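Local atomic coordinates of periplasmic oligopeptide-binding protein (Burkholderia pseudomallei, PDB entry 3ZS6), a protein that probably binds oligopeptides in the periplasm and delivers them to an ABC transporter for uptake into the cell. Residues F85-A88 with W89-A93; K118-P121 with G122-G125; E220-L223 with R224-Q227. One frame throughout, in Å; residues are numbered along the deposited sequence.

Interaction 1: residues F85-A88 with W89-A93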
loop_
_atom_site.group_PDB
_atom_site.type_symbol
_atom_site.label_atom_id
_atom_site.label_comp_id
_atom_site.label_asym_id
_atom_site.label_seq_id
_atom_site.Cartn_x
_atom_site.Cartn_y
_atom_site.Cartn_z
ATOM N N PHE A 85 20.187 9.553 6.204
ATOM C CA PHE A 85 18.792 9.901 5.938
ATOM C C PHE A 85 18.673 11.098 4.987
ATOM O O PHE A 85 17.844 11.091 4.074
ATOM C CB PHE A 85 18.020 10.137 7.245
ATOM C CG PHE A 85 17.754 8.872 8.022
ATOM C CD1 PHE A 85 18.686 8.386 8.929
ATOM C CD2 PHE A 85 16.577 8.158 7.825
ATOM C CE1 PHE A 85 18.445 7.210 9.639
ATOM C CE2 PHE A 85 16.327 6.986 8.524
ATOM C CZ PHE A 85 17.262 6.511 9.431
ATOM N N VAL A 86 19.506 12.115 5.195
ATOM C CA VAL A 86 19.536 13.258 4.291
ATOM C C VAL A 86 19.747 12.762 2.853
ATOM O O VAL A 86 19.010 13.139 1.936
ATOM C CB VAL A 86 20.637 14.286 4.685
ATOM C CG1 VAL A 86 20.754 15.383 3.629
ATOM C CG2 VAL A 86 20.345 14.901 6.064
ATOM N N TYR A 87 20.743 11.899 2.674
ATOM C CA TYR A 87 21.043 11.323 1.365
ATOM C C TYR A 87 19.862 10.545 0.788
ATOM O O TYR A 87 19.481 10.741 -0.368
ATOM C CB TYR A 87 22.272 10.411 1.447
ATOM C CG TYR A 87 22.479 9.573 0.209
ATOM C CD1 TYR A 87 23.042 10.122 -0.944
ATOM C CD2 TYR A 87 22.105 8.235 0.181
ATOM C CE1 TYR A 87 23.226 9.358 -2.090
ATOM C CE2 TYR A 87 22.291 7.463 -0.955
ATOM C CZ TYR A 87 22.851 8.032 -2.090
ATOM O OH TYR A 87 23.033 7.268 -3.224
ATOM N N ALA A 88 19.286 9.665 1.599
ATOM C CA ALA A 88 18.191 8.808 1.155
ATOM C C ALA A 88 16.990 9.616 0.694
ATOM O O ALA A 88 16.411 9.333 -0.351
ATOM C CB ALA A 88 17.779 7.830 2.268
ATOM N N TRP A 89 16.613 10.616 1.481
ATOM C CA TRP A 89 15.426 11.409 1.173
ATOM C C TRP A 89 15.638 12.342 -0.025
ATOM O O TRP A 89 14.741 12.494 -0.858
ATOM C CB TRP A 89 14.945 12.194 2.404
ATOM C CG TRP A 89 14.419 11.306 3.502
ATOM C CD1 TRP A 89 14.639 9.960 3.646
ATOM C CD2 TRP A 89 13.578 11.695 4.597
ATOM N NE1 TRP A 89 13.994 9.493 4.772
ATOM C CE2 TRP A 89 13.336 10.537 5.372
ATOM C CE3 TRP A 89 13.005 12.907 4.997
ATOM C CZ2 TRP A 89 12.553 10.560 6.536
ATOM C CZ3 TRP A 89 12.224 12.928 6.156
ATOM C CH2 TRP A 89 12.003 11.761 6.904
ATOM N N GLN A 90 16.816 12.956 -0.113
ATOM C CA GLN A 90 17.158 13.776 -1.275
ATOM C C GLN A 90 17.115 12.906 -2.542
ATOM O O GLN A 90 16.598 13.315 -3.589
ATOM C CB GLN A 90 18.547 14.413 -1.109
ATOM C CG GLN A 90 18.614 15.591 -0.120
ATOM C CD GLN A 90 20.021 16.155 0.024
ATOM O OE1 GLN A 90 20.954 15.681 -0.621
ATOM N NE2 GLN A 90 20.179 17.168 0.875
ATOM N N ARG A 91 17.652 11.696 -2.429
ATOM C CA ARG A 91 17.673 10.740 -3.536
ATOM C C ARG A 91 16.249 10.366 -3.977
ATOM O O ARG A 91 15.937 10.334 -5.168
ATOM C CB ARG A 91 18.457 9.495 -3.113
ATOM C CG ARG A 91 18.463 8.352 -4.119
ATOM C CD ARG A 91 19.369 7.241 -3.621
ATOM N NE ARG A 91 19.471 6.140 -4.566
ATOM C CZ ARG A 91 18.824 4.984 -4.449
ATOM N NH1 ARG A 91 18.007 4.767 -3.418
ATOM N NH2 ARG A 91 18.993 4.044 -5.366
ATOM N N LEU A 92 15.390 10.098 -3.001
ATOM C CA LEU A 92 13.991 9.794 -3.261
ATOM C C LEU A 92 13.285 10.940 -3.988
ATOM O O LEU A 92 12.510 10.716 -4.927
ATOM C CB LEU A 92 13.270 9.489 -1.944
ATOM C CG LEU A 92 11.787 9.107 -2.043
ATOM C CD1 LEU A 92 11.607 7.843 -2.880
ATOM C CD2 LEU A 92 11.185 8.911 -0.663
ATOM N N ALA A 93 13.555 12.165 -3.545
ATOM C CA ALA A 93 12.923 13.357 -4.105
ATOM C C ALA A 93 13.425 13.681 -5.515
ATOM O O ALA A 93 12.673 14.172 -6.356
ATOM C CB ALA A 93 13.140 14.551 -3.180
HETATM O O HOH W 1 16.716 6.556 -1.360
#
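Phe-85, Val-86, Tyr-87 and Ala-88 each meet the residue four places on in helix 82-93, the i to i+4 spacing of an alpha helix. The backbone evidence comes first. Trp-89 N reaches Phe-85 O at 2.9 Å with an N-H...O angle of 167°, and the donors of Gln-90, Arg-91 and Leu-92 follow in the same way with the carbonyls of Val-86, Tyr-87 and Ala-88.

Aromatic packing lies on the buried side. Trp-89 NE1 sits 4.2 Å from Phe-85 CD2, at the edge of the phenyl ring and near its plane. The polar end of the indole looks elsewhere, its NE1 donating to Leu-154 O, while both side chains touch strand 133-137, Phe-85 on Ile-134 and Trp-89 on Val-136.

Two further pairs are mixed in character. Val-86 and Gln-90 run side by side, the methyl CG1 in van der Waals contact 3.3 Å from NE2 of the amide, whose OE1 is hydrogen-bonded to a bound glycerol and whose NE2 is held by one weakly. The extended chain of Arg-91 runs to CD, 3.7 Å from Tyr-87 OH; the guanidinium and ring planes are 16° apart, but the side chains cross at a slant and are not stacked. Its NH2 is drawn into a salt bridge with Asp-19, which ties the helix to an earlier loop.

Water supplies the last link. Ala-88 O, already taking Leu-92 N, accepts a second bond from water 1 at 3.0 Å, and that same water accepts from Arg-91 NH1, also at 3.0 Å, in the plane of the guanidinium.

Interaction 2: residues K118-P121 with G122-G125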
loop_
_atom_site.group_PDB
_atom_site.type_symbol
_atom_site.label_atom_id
_atom_site.label_comp_id
_atom_site.label_asym_id
_atom_site.label_seq_id
_atom_site.Cartn_x
_atom_site.Cartn_y
_atom_site.Cartn_z
ATOM N N LYS A 118 12.240 21.960 -10.285
ATOM C CA LYS A 118 12.412 23.414 -10.203
ATOM C C LYS A 118 13.514 23.810 -9.222
ATOM O O LYS A 118 14.083 24.894 -9.322
ATOM C CB LYS A 118 11.095 24.096 -9.832
ATOM C CG LYS A 118 9.962 23.807 -10.807
ATOM C CD LYS A 118 8.681 24.521 -10.406
ATOM C CE LYS A 118 7.514 24.103 -11.294
ATOM N NZ LYS A 118 6.213 24.658 -10.823
ATOM N N GLN A 119 13.812 22.926 -8.274
ATOM C CA GLN A 119 14.880 23.168 -7.307
ATOM C C GLN A 119 15.753 21.931 -7.158
ATOM O O GLN A 119 15.290 20.816 -7.373
ATOM C CB GLN A 119 14.302 23.566 -5.949
ATOM C CG GLN A 119 13.601 24.912 -5.955
ATOM C CD GLN A 119 13.063 25.289 -4.594
ATOM O OE1 GLN A 119 11.949 25.795 -4.475
ATOM N NE2 GLN A 119 13.854 25.042 -3.554
ATOM N N PRO A 120 17.029 22.127 -6.797
ATOM C CA PRO A 120 17.936 20.993 -6.614
ATOM C C PRO A 120 17.578 20.205 -5.356
ATOM O O PRO A 120 17.066 20.782 -4.399
ATOM C CB PRO A 120 19.301 21.663 -6.457
ATOM C CG PRO A 120 18.988 23.019 -5.908
ATOM C CD PRO A 120 17.684 23.420 -6.525
ATOM N N PRO A 121 17.838 18.891 -5.362
ATOM C CA PRO A 121 17.545 18.004 -4.226
ATOM C C PRO A 121 18.149 18.510 -2.906
ATOM O O PRO A 121 17.584 18.265 -1.839
ATOM C CB PRO A 121 18.192 16.681 -4.646
ATOM C CG PRO A 121 18.163 16.711 -6.145
ATOM C CD PRO A 121 18.434 18.160 -6.496
ATOM N N GLY A 122 19.271 19.218 -2.977
ATOM C CA GLY A 122 19.888 19.764 -1.779
ATOM C C GLY A 122 18.997 20.713 -0.992
ATOM O O GLY A 122 19.247 20.973 0.189
ATOM N N ASP A 123 17.952 21.230 -1.640
ATOM C CA ASP A 123 17.028 22.166 -0.992
ATOM C C ASP A 123 15.988 21.491 -0.089
ATOM O O ASP A 123 15.238 22.172 0.614
ATOM C CB ASP A 123 16.307 23.030 -2.035
ATOM C CG ASP A 123 17.213 24.083 -2.660
ATOM O OD1 ASP A 123 18.321 24.323 -2.133
ATOM O OD2 ASP A 123 16.806 24.684 -3.672
ATOM N N LEU A 124 15.934 20.163 -0.112
ATOM C CA LEU A 124 14.938 19.430 0.674
ATOM C C LEU A 124 15.025 19.759 2.168
ATOM O O LEU A 124 16.117 19.832 2.743
ATOM C CB LEU A 124 15.095 17.922 0.462
ATOM C CG LEU A 124 14.026 16.988 1.034
ATOM C CD1 LEU A 124 12.651 17.303 0.437
ATOM C CD2 LEU A 124 14.407 15.530 0.762
ATOM N N GLY A 125 13.868 19.927 2.799
ATOM C CA GLY A 125 13.816 20.287 4.206
ATOM C C GLY A 125 14.155 19.190 5.205
ATOM O O GLY A 125 13.456 19.028 6.205
#
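Gln-119 and Asp-123 meet, their side chains crossing at about a right angle, across two overlapping type I beta turns, 120-123 and 121-124, which make a short 3-10 turn on the surface between helix 111-115 and strand 126-128. The backbone angles of Pro-121, Gly-122 and Asp-123 fit that description. Two i to i+3 bonds close it: Asp-123 N to Pro-120 O at 2.9 Å and Leu-124 N to Pro-121 O at 3.1 Å. Both donors approach from above the carbonyl plane rather than along a lone pair. The two prolines offer no N-H, but their carbonyls are both used.

The side-chain bond spans the same turn. Gln-119 NE2 donates to Asp-123 OD2 at 3.0 Å, meeting the carboxylate on its anti side, 32° out of plane, and the two flat groups are set 66° apart. Asp-123 O in turn receives Asn-110 ND2. At the far end, Gly-125 pairs by its backbone with Lys-109 and Lys-137, and buried Leu-124 lies against Ala-111 and Ile-114 of the preceding helix. The ring of Pro-120 crosses the carboxylate at a slant, its CD 3.2 Å from Asp-123 OD2.

Interaction 3: residues E220-L223 with R224-Q227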
loop_
_atom_site.group_PDB
_atom_site.type_symbol
_atom_site.label_atom_id
_atom_site.label_comp_id
_atom_site.label_asym_id
_atom_site.label_seq_id
_atom_site.Cartn_x
_atom_site.Cartn_y
_atom_site.Cartn_z
ATOM N N GLU A 220 -4.941 -21.041 -3.211
ATOM C CA GLU A 220 -5.194 -22.457 -2.959
ATOM C C GLU A 220 -3.901 -23.244 -2.804
ATOM O O GLU A 220 -3.781 -24.087 -1.914
ATOM C CB GLU A 220 -6.071 -23.072 -4.054
ATOM C CG GLU A 220 -7.552 -23.125 -3.696
ATOM C CD GLU A 220 -7.856 -24.118 -2.579
ATOM O OE1 GLU A 220 -6.968 -24.931 -2.237
ATOM O OE2 GLU A 220 -8.987 -24.083 -2.046
ATOM N N THR A 221 -2.938 -22.966 -3.674
ATOM C CA THR A 221 -1.618 -23.575 -3.586
ATOM C C THR A 221 -0.949 -23.171 -2.270
ATOM O O THR A 221 -0.313 -23.994 -1.605
ATOM C CB THR A 221 -0.722 -23.131 -4.762
ATOM O OG1 THR A 221 -1.220 -23.692 -5.985
ATOM C CG2 THR A 221 0.718 -23.578 -4.544
ATOM N N ALA A 222 -1.104 -21.902 -1.896
ATOM C CA ALA A 222 -0.589 -21.415 -0.612
ATOM C C ALA A 222 -1.193 -22.203 0.547
ATOM O O ALA A 222 -0.497 -22.557 1.504
ATOM C CB ALA A 222 -0.886 -19.925 -0.444
ATOM N N LEU A 223 -2.492 -22.477 0.448
ATOM C CA LEU A 223 -3.211 -23.219 1.487
ATOM C C LEU A 223 -2.672 -24.642 1.619
ATOM O O LEU A 223 -2.455 -25.135 2.726
ATOM C CB LEU A 223 -4.713 -23.239 1.178
ATOM C CG LEU A 223 -5.650 -23.979 2.138
ATOM C CD1 LEU A 223 -5.501 -23.442 3.549
ATOM C CD2 LEU A 223 -7.101 -23.868 1.669
ATOM N N ARG A 224 -2.469 -25.297 0.481
ATOM C CA ARG A 224 -1.901 -26.635 0.448
ATOM C C ARG A 224 -0.548 -26.668 1.143
ATOM O O ARG A 224 -0.263 -27.569 1.930
ATOM C CB ARG A 224 -1.728 -27.103 -0.996
ATOM C CG ARG A 224 -3.014 -27.378 -1.749
ATOM C CD ARG A 224 -2.692 -27.994 -3.113
ATOM N NE ARG A 224 -3.882 -28.291 -3.903
ATOM C CZ ARG A 224 -3.867 -28.987 -5.038
ATOM N NH1 ARG A 224 -2.720 -29.461 -5.510
ATOM N NH2 ARG A 224 -4.995 -29.215 -5.698
ATOM N N MET A 225 0.293 -25.685 0.843
ATOM C CA MET A 225 1.616 -25.634 1.448
ATOM C C MET A 225 1.541 -25.362 2.948
ATOM O O MET A 225 2.352 -25.864 3.720
ATOM C CB MET A 225 2.479 -24.575 0.753
ATOM C CG MET A 225 2.978 -25.003 -0.623
ATOM S SD MET A 225 3.785 -23.665 -1.533
ATOM C CE MET A 225 2.394 -22.620 -1.898
ATOM N N TYR A 226 0.573 -24.550 3.359
ATOM C CA TYR A 226 0.403 -24.254 4.769
ATOM C C TYR A 226 0.022 -25.549 5.478
ATOM O O TYR A 226 0.616 -25.917 6.496
ATOM C CB TYR A 226 -0.679 -23.194 4.952
ATOM C CG TYR A 226 -0.978 -22.821 6.385
ATOM C CD1 TYR A 226 -1.873 -23.562 7.139
ATOM C CD2 TYR A 226 -0.382 -21.706 6.975
ATOM C CE1 TYR A 226 -2.163 -23.221 8.460
ATOM C CE2 TYR A 226 -0.664 -21.352 8.290
ATOM C CZ TYR A 226 -1.553 -22.119 9.025
ATOM O OH TYR A 226 -1.853 -21.776 10.316
ATOM N N GLN A 227 -0.953 -26.250 4.905
ATOM C CA GLN A 227 -1.433 -27.510 5.463
ATOM C C GLN A 227 -0.302 -28.538 5.588
ATOM O O GLN A 227 -0.256 -29.298 6.551
ATOM C CB GLN A 227 -2.583 -28.058 4.611
ATOM C CG GLN A 227 -3.281 -29.282 5.175
ATOM C CD GLN A 227 -4.527 -29.661 4.377
ATOM O OE1 GLN A 227 -4.929 -28.952 3.450
ATOM N NE2 GLN A 227 -5.143 -30.785 4.738
#
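Glu-220 to Leu-223 and Arg-224 to Gln-227 are consecutive turns of helix 219-227, as their backbone bonds establish. Arg-224 N reaches Glu-220 O at 3.0 Å and Met-225 N reaches Thr-221 O at 3.0 Å. Tyr-226 N bonds Ala-222 O at 2.9 Å, with the most bent N-H...O angle of the four, 148°, whereas Gln-227 N finds Leu-223 O at the same distance and 168°. At the start of the helix, Thr-221 N donates to Asn-218 OD1.

Among the side chains, Thr-221 and Met-225 make the close encounter. Thr-221 sets its methyl CG2 anti to the backbone N, beside the carbonyl carbon, on the side where Met-225 lies, and the thioether of Met-225 bends at its last torsion (chi3 -70°), which folds CE back over the preceding turn. Met-225 CE is modelled 3.3 Å from Thr-221 CG2, tighter than normal carbon packing, and 3.0 Å from Thr-221 O, so its exact placement is doubtful; both residues also touch a crystal neighbour. Met-225 CE lies 4.5 Å from Ala-222 CB as well, a looser apolar contact.

On the more polar flank, Arg-224 stretches out from CG to NE. The carboxylate and guanidinium do not touch, Glu-220 OE1 being 4.9 Å from Arg-224 NE, although the opposite charges may still attract weakly.

Buried Leu-223 and Tyr-226 face the protein. Leu-223 packs on Phe-249 of helix 242-249 and on Leu-480. Tyr-226 meets Phe-249 edge-to-face, forms a cation-pi pair with Lys-482, and is fixed at its hydroxyl by a hydrogen bond with Glu-252. This is the pattern of a short amphipathic alpha helix, joined on its inner face to helix 242-249 and strand 470-480.

How the interactions relate
Interactions 1 and 2 are neighbours and interaction 3 is remote. Along the chain they come in series. The centres of the first two are about 10 Å apart, and they touch: Leu-124 CD2 lies 3.5 Å from Trp-89 O, and Gln-90 CG lies 3.3 Å from Pro-121 O, so the 3-10 turn packs against the side of helix 82-93. Both are tied to the five-stranded antiparallel sheet, interaction 1 through strand 133-137 and interaction 2 through the loop entering strand 126-128. Interaction 3, centred about 40 Å from interaction 1 and 49 Å from interaction 2, lies across the chain's centre in this binding-protein fold, without direct contact (nearest atoms about 31 and 39 Å away).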